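Local structure of putative DNA-binding protein (Bacteroides fragilis, 3BS3) at residues W28-M33 with N38-W43. The protein probably binds DNA through a helix-turn-helix domain of the XRE family. Sequence-based numbering, arbitrary orientation. Where two conformers were deposited one is given.
Sequences WLAEQM and NTISRW. With SO4 (sulfate ion), chain B.
L29 starts the contact by bringing CD2 against the CG2 branch of I40, 3.9 Å away, with CD1 of the isoleucine a little farther off. With chi1 at -179°, the leucine's CG extends away from its backbone N, which carries CD2 to I40; L29 also packs on I15 of helix 15-21. One residue on, A30 marks the closest pass of the two backbones: its CB lies 3.6 Å from I40 CG1, and the CA atoms of A30 and I40 are 6.1 Å apart. M33, a selenomethionine modelled in two conformers, closes the row; in the one described, SE sits 4.2 Å from I40 CD1, and the bend at chi3 (80°) carries CE to the W43 ring edge, 3.9 Å from CH2, a Met-aromatic contact. T39 CG2 lies over one face of that indole, while T39 OG1 donates a 2.7 Å hydrogen bond to sulfate O3; S36 N holds the same ion. The 28-33 and 38-43 axes, at 121° between their N-to-C directions, belong to the helix-turn-helix pair of the XRE fold, the second probably the recognition helix. No hydrogen bond links the two segments; the join depends on shape and burial rather than directed polar bonds.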
loop_
_atom_site.group_PDB
_atom_site.type_symbol
_atom_site.label_atom_id
_atom_site.label_comp_id
_atom_site.label_asym_id
_atom_site.label_seq_id
_atom_site.Cartn_x
_atom_site.Cartn_y
_atom_site.Cartn_z
ATOM N N TRP A 28 -13.896 8.951 -12.713
ATOM C CA TRP A 28 -12.789 9.104 -13.635
ATOM C C TRP A 28 -11.631 8.198 -13.223
ATOM O O TRP A 28 -11.055 7.476 -14.044
ATOM C CB TRP A 28 -12.352 10.574 -13.686
ATOM C CG TRP A 28 -11.178 10.771 -14.595
ATOM C CD1 TRP A 28 -11.215 10.936 -15.958
ATOM C CD2 TRP A 28 -9.801 10.753 -14.228
ATOM N NE1 TRP A 28 -9.941 11.045 -16.451
ATOM C CE2 TRP A 28 -9.052 10.947 -15.419
ATOM C CE3 TRP A 28 -9.120 10.627 -13.008
ATOM C CZ2 TRP A 28 -7.659 11.004 -15.429
ATOM C CZ3 TRP A 28 -7.712 10.686 -13.016
ATOM C CH2 TRP A 28 -7.008 10.866 -14.225
ATOM N N LEU A 29 -11.314 8.215 -11.935
ATOM C CA LEU A 29 -10.163 7.445 -11.463
ATOM C C LEU A 29 -10.409 5.946 -11.659
ATOM O O LEU A 29 -9.538 5.221 -12.126
ATOM C CB LEU A 29 -9.854 7.773 -10.002
ATOM C CG LEU A 29 -8.635 7.033 -9.430
ATOM C CD1 LEU A 29 -7.353 7.352 -10.223
ATOM C CD2 LEU A 29 -8.462 7.352 -7.924
ATOM N N ALA A 30 -11.610 5.498 -11.310
ATOM C CA ALA A 30 -11.991 4.096 -11.474
ATOM C C ALA A 30 -11.856 3.687 -12.928
ATOM O O ALA A 30 -11.290 2.633 -13.213
ATOM C CB ALA A 30 -13.416 3.862 -10.971
ATOM N N GLU A 31 -12.362 4.520 -13.845
ATOM C CA GLU A 31 -12.275 4.220 -15.278
ATOM C C GLU A 31 -10.820 4.118 -15.748
ATOM O O GLU A 31 -10.461 3.187 -16.470
ATOM C CB GLU A 31 -13.087 5.232 -16.109
ATOM C CG GLU A 31 -14.598 5.004 -15.954
ATOM C CD GLU A 31 -15.505 6.032 -16.648
ATOM O OE1 GLU A 31 -15.029 7.092 -17.114
ATOM O OE2 GLU A 31 -16.724 5.768 -16.683
ATOM N N GLN A 32 -9.981 5.058 -15.315
ATOM C CA GLN A 32 -8.560 5.024 -15.680
ATOM C C GLN A 32 -7.827 3.798 -15.145
ATOM O O GLN A 32 -6.886 3.305 -15.768
ATOM C CB GLN A 32 -7.852 6.292 -15.206
ATOM C CG GLN A 32 -8.336 7.518 -15.922
ATOM C CD GLN A 32 -8.010 7.465 -17.401
ATOM O OE1 GLN A 32 -6.852 7.264 -17.789
ATOM N NE2 GLN A 32 -9.017 7.627 -18.225
HETATM N N MSE A 33 -8.271 3.289 -14.003
HETATM C CA MSE A 33 -7.569 2.163 -13.416
HETATM C C MSE A 33 -8.159 0.805 -13.665
HETATM O O MSE A 33 -7.571 -0.217 -13.273
HETATM C CB MSE A 33 -7.454 2.386 -11.955
HETATM C CG MSE A 33 -6.530 3.485 -11.708
HETATM SE SE MSE A 33 -6.602 3.570 -9.870
HETATM C CE MSE A 33 -5.382 2.103 -9.425
ATOM N N ASN A 38 -16.950 1.621 -6.723
ATOM C CA ASN A 38 -17.044 1.224 -5.312
ATOM C C ASN A 38 -15.653 1.069 -4.677
ATOM O O ASN A 38 -15.406 1.557 -3.569
ATOM C CB ASN A 38 -17.809 -0.085 -5.143
ATOM C CG ASN A 38 -18.032 -0.448 -3.672
ATOM O OD1 ASN A 38 -18.597 0.337 -2.915
ATOM N ND2 ASN A 38 -17.587 -1.634 -3.271
ATOM N N THR A 39 -14.770 0.359 -5.372
ATOM C CA THR A 39 -13.386 0.191 -4.893
ATOM C C THR A 39 -12.720 1.544 -4.626
ATOM O O THR A 39 -12.156 1.745 -3.553
ATOM C CB THR A 39 -12.541 -0.679 -5.849
ATOM O OG1 THR A 39 -13.075 -2.003 -5.903
ATOM C CG2 THR A 39 -11.106 -0.797 -5.351
ATOM N N ILE A 40 -12.793 2.468 -5.587
ATOM C CA ILE A 40 -12.183 3.796 -5.421
ATOM C C ILE A 40 -12.834 4.546 -4.274
ATOM O O ILE A 40 -12.153 5.173 -3.466
ATOM C CB ILE A 40 -12.337 4.632 -6.723
ATOM C CG1 ILE A 40 -11.614 3.941 -7.878
ATOM C CG2 ILE A 40 -11.864 6.073 -6.533
ATOM C CD1 ILE A 40 -10.204 3.582 -7.616
ATOM N N SER A 41 -14.163 4.464 -4.186
ATOM C CA SER A 41 -14.878 5.172 -3.127
ATOM C C SER A 41 -14.427 4.675 -1.754
ATOM O O SER A 41 -14.285 5.472 -0.824
ATOM C CB SER A 41 -16.404 5.052 -3.284
ATOM O OG SER A 41 -16.879 3.771 -2.903
ATOM N N ARG A 42 -14.196 3.368 -1.636
ATOM C CA ARG A 42 -13.740 2.779 -0.375
ATOM C C ARG A 42 -12.303 3.203 -0.041
ATOM O O ARG A 42 -11.970 3.409 1.128
ATOM C CB ARG A 42 -13.878 1.267 -0.399
ATOM C CG ARG A 42 -15.357 0.822 -0.260
ATOM C CD ARG A 42 -15.496 -0.667 -0.390
ATOM N NE ARG A 42 -14.795 -1.382 0.678
ATOM C CZ ARG A 42 -15.268 -1.576 1.911
ATOM N NH1 ARG A 42 -16.455 -1.113 2.277
ATOM N NH2 ARG A 42 -14.539 -2.247 2.791
ATOM N N TRP A 43 -11.461 3.336 -1.051
ATOM C CA TRP A 43 -10.147 3.937 -0.807
ATOM C C TRP A 43 -10.330 5.382 -0.331
ATOM O O TRP A 43 -9.673 5.820 0.628
ATOM C CB TRP A 43 -9.287 3.963 -2.073
ATOM C CG TRP A 43 -8.912 2.624 -2.600
ATOM C CD1 TRP A 43 -9.111 1.418 -1.994
ATOM C CD2 TRP A 43 -8.262 2.356 -3.836
ATOM N NE1 TRP A 43 -8.630 0.399 -2.787
ATOM C CE2 TRP A 43 -8.104 0.952 -3.925
ATOM C CE3 TRP A 43 -7.793 3.168 -4.882
ATOM C CZ2 TRP A 43 -7.503 0.328 -5.031
ATOM C CZ3 TRP A 43 -7.183 2.546 -5.989
ATOM C CH2 TRP A 43 -7.056 1.138 -6.047
HETATM S S SO4 B . -11.896 -4.135 -8.636
HETATM O O1 SO4 B . -12.747 -5.320 -8.718
HETATM O O2 SO4 B . -11.186 -3.979 -9.902
HETATM O O3 SO4 B . -12.723 -2.962 -8.379
HETATM O O4 SO4 B . -10.932 -4.310 -7.549
#